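Local coordinates for sortase (Streptomyces avermitilis, PDB 5GO5), which probably acts as a cysteine transpeptidase, a housekeeping sortase that needs no calcium and would join secreted proteins to the cell wall through an acyl-thioester intermediate, at residues Y45-P50 with T73-K78; E119-L122 with T127-T130. All coordinates share one frame; numbering follows the deposited sequence.

Interaction 1. Residues Y45-P50 with T73-K78; sequences YTYGKP and TEVLKK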
ATOM      1  N   TYR A  45       8.277  13.970   2.952  1.00 28.52           N
ATOM      2  CA  TYR A  45       7.536  13.404   4.134  1.00 25.76           C
ATOM      3  C   TYR A  45       8.397  13.420   5.377  1.00 24.77           C
ATOM      4  O   TYR A  45       9.575  13.305   5.257  1.00 28.90           O
ATOM      5  CB  TYR A  45       7.206  11.976   3.854  1.00 23.76           C
ATOM      6  CG  TYR A  45       6.224  11.706   2.733  1.00 21.19           C
ATOM      7  CD1 TYR A  45       5.302  12.646   2.291  1.00 20.37           C
ATOM      8  CD2 TYR A  45       6.201  10.442   2.155  1.00 20.20           C
ATOM      9  CE1 TYR A  45       4.388  12.338   1.288  1.00 19.55           C
ATOM     10  CE2 TYR A  45       5.287  10.132   1.160  1.00 18.72           C
ATOM     11  CZ  TYR A  45       4.414  11.063   0.724  1.00 18.47           C
ATOM     12  OH  TYR A  45       3.491  10.728  -0.214  1.00 17.34           O
ATOM     13  N   THR A  46       7.797  13.483   6.555  1.00 22.60           N
ATOM     14  CA  THR A  46       8.561  13.582   7.831  1.00 21.90           C
ATOM     15  C   THR A  46       8.544  12.237   8.536  1.00 19.35           C
ATOM     16  O   THR A  46       7.467  11.723   8.828  1.00 17.57           O
ATOM     17  CB  THR A  46       7.969  14.661   8.744  1.00 24.34           C
ATOM     18  OG1 THR A  46       7.920  15.886   8.014  1.00 27.23           O
ATOM     19  CG2 THR A  46       8.837  14.837  10.006  1.00 26.43           C
ATOM     20  N   TYR A  47       9.719  11.688   8.822  1.00 18.58           N
ATOM     21  CA  TYR A  47       9.830  10.388   9.444  1.00 17.97           C
ATOM     22  C   TYR A  47       8.933  10.268  10.653  1.00 17.61           C
ATOM     23  O   TYR A  47       8.931  11.140  11.575  1.00 17.74           O
ATOM     24  CB  TYR A  47      11.294   9.993   9.809  1.00 18.80           C
ATOM     25  CG  TYR A  47      11.370   8.618  10.423  1.00 17.77           C
ATOM     26  CD1 TYR A  47      11.159   8.432  11.760  1.00 19.30           C
ATOM     27  CD2 TYR A  47      11.636   7.482   9.651  1.00 18.72           C
ATOM     28  CE1 TYR A  47      11.183   7.180  12.330  1.00 19.93           C
ATOM     29  CE2 TYR A  47      11.644   6.226  10.222  1.00 18.75           C
ATOM     30  CZ  TYR A  47      11.399   6.079  11.554  1.00 19.97           C
ATOM     31  OH  TYR A  47      11.407   4.848  12.150  1.00 23.90           O
ATOM     32  N   GLY A  48       8.149   9.207  10.650  1.00 15.71           N
ATOM     33  CA  GLY A  48       7.291   8.874  11.761  1.00 16.47           C
ATOM     34  C   GLY A  48       5.955   9.563  11.847  1.00 16.28           C
ATOM     35  O   GLY A  48       5.199   9.255  12.760  1.00 20.25           O
ATOM     36  N   LYS A  49       5.670  10.480  10.923  1.00 16.16           N
ATOM     37  CA  LYS A  49       4.432  11.247  10.930  1.00 16.94           C
ATOM     38  C   LYS A  49       3.487  10.762   9.852  1.00 15.98           C
ATOM     39  O   LYS A  49       3.920  10.324   8.807  1.00 13.94           O
ATOM     40  CB  LYS A  49       4.707  12.714  10.701  1.00 19.38           C
ATOM     41  CG  LYS A  49       5.667  13.331  11.731  1.00 22.51           C
ATOM     42  CD  LYS A  49       5.337  12.898  13.144  1.00 27.51           C
ATOM     43  N   PRO A  50       2.183  10.860  10.123  1.00 15.66           N
ATOM     44  CA  PRO A  50       1.223  10.487   9.074  1.00 15.55           C
ATOM     45  C   PRO A  50       1.214  11.463   7.922  1.00 15.33           C
ATOM     46  O   PRO A  50       1.323  12.705   8.115  1.00 16.22           O
ATOM     47  CB  PRO A  50      -0.128  10.483   9.808  1.00 16.98           C
ATOM     48  CG  PRO A  50       0.077  11.402  10.947  1.00 19.51           C
ATOM     49  CD  PRO A  50       1.517  11.261  11.375  1.00 17.69           C
ATOM     50  N   THR A  73      10.326  -0.100  13.702  1.00 20.45           N
ATOM     51  CA  THR A  73       9.445  -0.973  14.428  1.00 22.67           C
ATOM     52  C   THR A  73       8.369  -0.151  15.155  1.00 20.87           C
ATOM     53  O   THR A  73       7.210  -0.569  15.248  1.00 22.56           O
ATOM     54  CB  THR A  73      10.219  -1.878  15.427  1.00 24.63           C
ATOM     55  OG1 THR A  73      10.836  -1.048  16.377  1.00 28.16           O
ATOM     56  CG2 THR A  73      11.279  -2.667  14.726  1.00 26.22           C
ATOM     57  N   GLU A  74       8.712   1.043  15.644  1.00 19.91           N
ATOM     58  CA  GLU A  74       7.771   1.880  16.355  1.00 21.43           C
ATOM     59  C   GLU A  74       6.704   2.533  15.460  1.00 21.57           C
ATOM     60  O   GLU A  74       5.629   2.869  15.942  1.00 23.88           O
ATOM     61  CB  GLU A  74       8.495   2.971  17.151  1.00 23.38           C
ATOM     62  CG  GLU A  74       8.963   4.194  16.380  1.00 22.64           C
ATOM     63  CD  GLU A  74      10.059   3.960  15.310  1.00 22.60           C
ATOM     64  OE1 GLU A  74      10.677   2.867  15.224  1.00 22.19           O
ATOM     65  OE2 GLU A  74      10.309   4.905  14.562  1.00 22.23           O
ATOM     66  N   VAL A  75       7.050   2.772  14.192  1.00 18.79           N
ATOM     67  CA  VAL A  75       6.068   3.286  13.235  1.00 18.38           C
ATOM     68  C   VAL A  75       4.954   2.266  12.997  1.00 18.02           C
ATOM     69  O   VAL A  75       3.770   2.634  13.008  1.00 19.51           O
ATOM     70  CB  VAL A  75       6.716   3.671  11.876  1.00 18.13           C
ATOM     71  CG1 VAL A  75       5.643   4.177  10.911  1.00 18.37           C
ATOM     72  CG2 VAL A  75       7.776   4.747  12.085  1.00 20.21           C
ATOM     73  N   LEU A  76       5.330   1.031  12.766  1.00 16.85           N
ATOM     74  CA  LEU A  76       4.411  -0.039  12.418  1.00 19.43           C
ATOM     75  C   LEU A  76       3.459  -0.368  13.577  1.00 21.67           C
ATOM     76  O   LEU A  76       2.417  -0.966  13.352  1.00 22.40           O
ATOM     77  CB  LEU A  76       5.169  -1.237  11.912  1.00 21.54           C
ATOM     78  CG  LEU A  76       6.037  -0.998  10.640  1.00 25.40           C
ATOM     79  CD1 LEU A  76       6.548  -2.329  10.122  1.00 28.18           C
ATOM     80  CD2 LEU A  76       5.295  -0.230   9.553  1.00 28.21           C
ATOM     81  N   LYS A  77       3.792   0.039  14.810  1.00 22.64           N
ATOM     82  CA  LYS A  77       2.824  -0.063  15.910  1.00 23.40           C
ATOM     83  C   LYS A  77       1.664   0.945  15.869  1.00 24.86           C
ATOM     84  O   LYS A  77       0.620   0.711  16.506  1.00 26.79           O
ATOM     85  CB  LYS A  77       3.568   0.052  17.274  1.00 26.93           C
ATOM     86  CG  LYS A  77       4.601  -1.045  17.497  1.00 28.88           C
ATOM     87  CD  LYS A  77       5.302  -0.869  18.870  1.00 34.69           C
ATOM     88  CE  LYS A  77       6.331  -1.955  19.124  1.00 37.43           C
ATOM     89  N   LYS A  78       1.810   2.046  15.137  1.00 23.71           N
ATOM     90  CA  LYS A  78       0.831   3.112  15.065  1.00 24.27           C
ATOM     91  C   LYS A  78      -0.015   3.093  13.779  1.00 23.59           C
ATOM     92  O   LYS A  78      -1.007   3.803  13.685  1.00 24.00           O
ATOM     93  CB  LYS A  78       1.525   4.467  15.095  1.00 27.79           C
ATOM     94  CG  LYS A  78       2.392   4.699  16.314  1.00 29.66           C
ATOM     95  CD  LYS A  78       3.044   6.053  16.160  1.00 31.91           C
ATOM     96  CE  LYS A  78       4.078   6.311  17.220  1.00 33.63           C
ATOM     97  NZ  LYS A  78       4.568   7.678  17.000  1.00 35.28           N
TER
HETATM   98  O   HOH W   1       6.044   7.375  14.696  1.00 25.62           O

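Interaction 2. Residues E119-L122 with T127-T130; sequences EVVL and TWFT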
ATOM      1  N   GLU A 119      -9.184  -2.529  -5.439  1.00 14.26           N
ATOM      2  CA  GLU A 119      -8.710  -1.174  -5.350  1.00 14.59           C
ATOM      3  C   GLU A 119      -8.071  -0.909  -3.992  1.00 13.45           C
ATOM      4  O   GLU A 119      -8.530  -1.406  -2.937  1.00 13.81           O
ATOM      5  CB  GLU A 119      -9.852  -0.197  -5.572  1.00 18.02           C
ATOM      6  CG  GLU A 119     -10.486  -0.316  -6.955  1.00 22.06           C
ATOM      7  CD  GLU A 119     -12.018  -0.190  -6.897  1.00 28.58           C
ATOM      8  OE1 GLU A 119     -12.673  -0.609  -5.898  1.00 36.91           O
ATOM      9  OE2 GLU A 119     -12.581   0.375  -7.837  1.00 33.13           O
ATOM     10  N   VAL A 120      -7.025  -0.099  -4.032  1.00 12.73           N
ATOM     11  CA  VAL A 120      -6.344   0.447  -2.860  1.00 12.55           C
ATOM     12  C   VAL A 120      -6.343   1.948  -3.035  1.00 12.17           C
ATOM     13  O   VAL A 120      -5.810   2.449  -4.006  1.00 11.51           O
ATOM     14  CB  VAL A 120      -4.893  -0.104  -2.747  1.00 12.06           C
ATOM     15  CG1 VAL A 120      -4.178   0.511  -1.575  1.00 12.30           C
ATOM     16  CG2 VAL A 120      -4.883  -1.638  -2.684  1.00 12.98           C
ATOM     17  N   VAL A 121      -7.013   2.659  -2.126  1.00 10.57           N
ATOM     18  CA  VAL A 121      -7.324   4.053  -2.290  1.00 11.90           C
ATOM     19  C   VAL A 121      -6.654   4.852  -1.196  1.00 11.93           C
ATOM     20  O   VAL A 121      -6.759   4.461  -0.025  1.00 12.85           O
ATOM     21  CB  VAL A 121      -8.841   4.302  -2.218  1.00 12.68           C
ATOM     22  CG1 VAL A 121      -9.171   5.767  -2.412  1.00 13.92           C
ATOM     23  CG2 VAL A 121      -9.538   3.487  -3.316  1.00 14.37           C
ATOM     24  N   LEU A 122      -5.952   5.923  -1.568  1.00 11.04           N
ATOM     25  CA  LEU A 122      -5.369   6.822  -0.599  1.00 11.93           C
ATOM     26  C   LEU A 122      -5.756   8.247  -0.821  1.00 12.95           C
ATOM     27  O   LEU A 122      -5.964   8.690  -1.963  1.00 12.46           O
ATOM     28  CB  LEU A 122      -3.848   6.765  -0.594  1.00 12.16           C
ATOM     29  CG  LEU A 122      -3.272   5.415  -0.169  1.00 11.93           C
ATOM     30  CD1 LEU A 122      -2.953   4.513  -1.346  1.00 12.77           C
ATOM     31  CD2 LEU A 122      -2.056   5.554   0.743  1.00 12.22           C
ATOM     32  N   THR A 127      -5.781  15.093  -2.841  1.00 16.22           N
ATOM     33  CA  THR A 127      -6.105  14.184  -3.946  1.00 14.61           C
ATOM     34  C   THR A 127      -6.425  12.779  -3.465  1.00 14.04           C
ATOM     35  O   THR A 127      -5.794  12.277  -2.528  1.00 14.20           O
ATOM     36  CB  THR A 127      -4.903  14.120  -4.915  1.00 15.48           C
ATOM     37  OG1 THR A 127      -4.543  15.455  -5.349  1.00 16.63           O
ATOM     38  CG2 THR A 127      -5.123  13.244  -6.119  1.00 15.76           C
ATOM     39  N   TRP A 128      -7.389  12.152  -4.129  1.00 12.78           N
ATOM     40  CA  TRP A 128      -7.681  10.770  -3.987  1.00 12.78           C
ATOM     41  C   TRP A 128      -6.970  10.005  -5.083  1.00 13.48           C
ATOM     42  O   TRP A 128      -7.173  10.288  -6.247  1.00 13.98           O
ATOM     43  CB  TRP A 128      -9.156  10.493  -4.196  1.00 13.17           C
ATOM     44  CG  TRP A 128     -10.042  10.926  -3.036  1.00 13.40           C
ATOM     45  CD1 TRP A 128     -10.876  11.991  -3.003  1.00 14.86           C
ATOM     46  CD2 TRP A 128     -10.180  10.254  -1.789  1.00 14.29           C
ATOM     47  NE1 TRP A 128     -11.547  12.038  -1.785  1.00 15.15           N
ATOM     48  CE2 TRP A 128     -11.137  10.970  -1.028  1.00 14.59           C
ATOM     49  CE3 TRP A 128      -9.605   9.109  -1.248  1.00 13.75           C
ATOM     50  CZ2 TRP A 128     -11.506  10.580   0.245  1.00 14.71           C
ATOM     51  CZ3 TRP A 128      -9.997   8.708   0.003  1.00 14.36           C
ATOM     52  CH2 TRP A 128     -10.921   9.447   0.734  1.00 14.05           C
ATOM     53  N   PHE A 129      -6.200   8.999  -4.690  1.00 11.52           N
ATOM     54  CA  PHE A 129      -5.452   8.143  -5.608  1.00 12.25           C
ATOM     55  C   PHE A 129      -6.073   6.775  -5.556  1.00 11.86           C
ATOM     56  O   PHE A 129      -6.129   6.165  -4.475  1.00 12.69           O
ATOM     57  CB  PHE A 129      -3.982   8.052  -5.138  1.00 11.13           C
ATOM     58  CG  PHE A 129      -3.255   9.364  -5.109  1.00 11.66           C
ATOM     59  CD1 PHE A 129      -3.355  10.213  -4.005  1.00 12.47           C
ATOM     60  CD2 PHE A 129      -2.497   9.780  -6.211  1.00 12.76           C
ATOM     61  CE1 PHE A 129      -2.678  11.438  -3.980  1.00 13.41           C
ATOM     62  CE2 PHE A 129      -1.801  11.000  -6.181  1.00 13.63           C
ATOM     63  CZ  PHE A 129      -1.904  11.818  -5.070  1.00 13.49           C
ATOM     64  N   THR A 130      -6.479   6.233  -6.709  1.00 11.47           N
ATOM     65  CA  THR A 130      -6.981   4.884  -6.775  1.00 11.28           C
ATOM     66  C   THR A 130      -5.989   4.009  -7.492  1.00 11.76           C
ATOM     67  O   THR A 130      -5.771   4.206  -8.690  1.00 11.67           O
ATOM     68  CB  THR A 130      -8.330   4.797  -7.522  1.00 12.54           C
ATOM     69  OG1 THR A 130      -9.290   5.598  -6.822  1.00 13.04           O
ATOM     70  CG2 THR A 130      -8.837   3.402  -7.571  1.00 13.51           C
TER

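Interaction 1. Residues Y45-P50 with T73-K78
Y47 brings the phenol end of its side chain obliquely against V75 CG2, with CZ 3.9 Å from that methyl. Y47 OH donates a hydrogen bond of 2.7 Å to E74 OE2. The acceptor is met on its syn side, 18° out of the carboxylate plane. OE2 also lies at the edge of the tyrosine ring, near the ring plane. The two side chains come from opposite directions. Y47 reaches out with CG anti to the backbone N (chi1 -179°), while E74 bends back at chi2 to bring its carboxylate round.

G48 passes close to V75, its CA 4.2 Å from V75 CG2. It is the third residue of a type II turn, T46 to K49, closed by K49 N to T46 O at 3.0 Å. A water adds an indirect link. It donates to G48 O and accepts from K78 NZ, both at 2.8 Å, so the lysine reaches the turn indirectly. V75 also touches L68 of strand 65-69, and the backbones of G48 and K49 bond to E69 of that strand. The contact thus packs the N-terminal lead into strand 50-55 against the short helix 73-76, on the outside of the sortase beta-barrel.

Interaction 2. Residues E119-L122 with T127-T130
T127 starts the strand, its O 3.6 Å from L122 O, and its N is hydrogen-bonded to D124 OD1 in the connecting turn. Its CG2 lies 3.6 Å above one face of the F129 ring, toward the rim. W128 follows on the other side of the strand. Its indole swings back to V121, with CE3 3.6 Å from V121 CG1, the branch anti to the backbone N (chi1 -179°), and the two side chains cross at a slant. The far side of this strand pairs with 178-190, and W128 also touches P196 and L199 of the C-terminal tail.

F129 forms the hydrogen-bonded pair with L122. F129 N donates to L122 O at 2.8 Å, a nearly straight bond (173° at the hydrogen). L122 N returns one of 2.9 Å to F129 O. This is an antiparallel beta hairpin of the sortase barrel, its strands 163° apart in direction. The F129 ring turns an edge to L122 O, with CD1 3.6 Å away. F129 O also receives the CA-H of V121, at 3.3 Å from V121 CA.

T130 faces V121 as a non-hydrogen-bonded pair. Its side chain lies beside those of V121 and E119, pointing the same way. T130 CG2 meets E119 CG at 4.1 Å.

Overall arrangement
The two interactions share no element and do not touch. Their centres are 20 Å apart, and their nearest atoms about 7 Å. Interaction 1 is mostly at the surface and joins a loop to a short helix through side chains and a water. V75 is its buried part, about 9 Å from the side chain of H100, a predicted active-site residue. Interaction 2 is more buried, lies away from the annotated sites, and is held by backbone bonds between neighbouring strands. Strand 50-55 links them: it begins at P50, the end of residues 45-50, and its M54 packs on V120 and L122 while Y55 bonds to the V121 backbone.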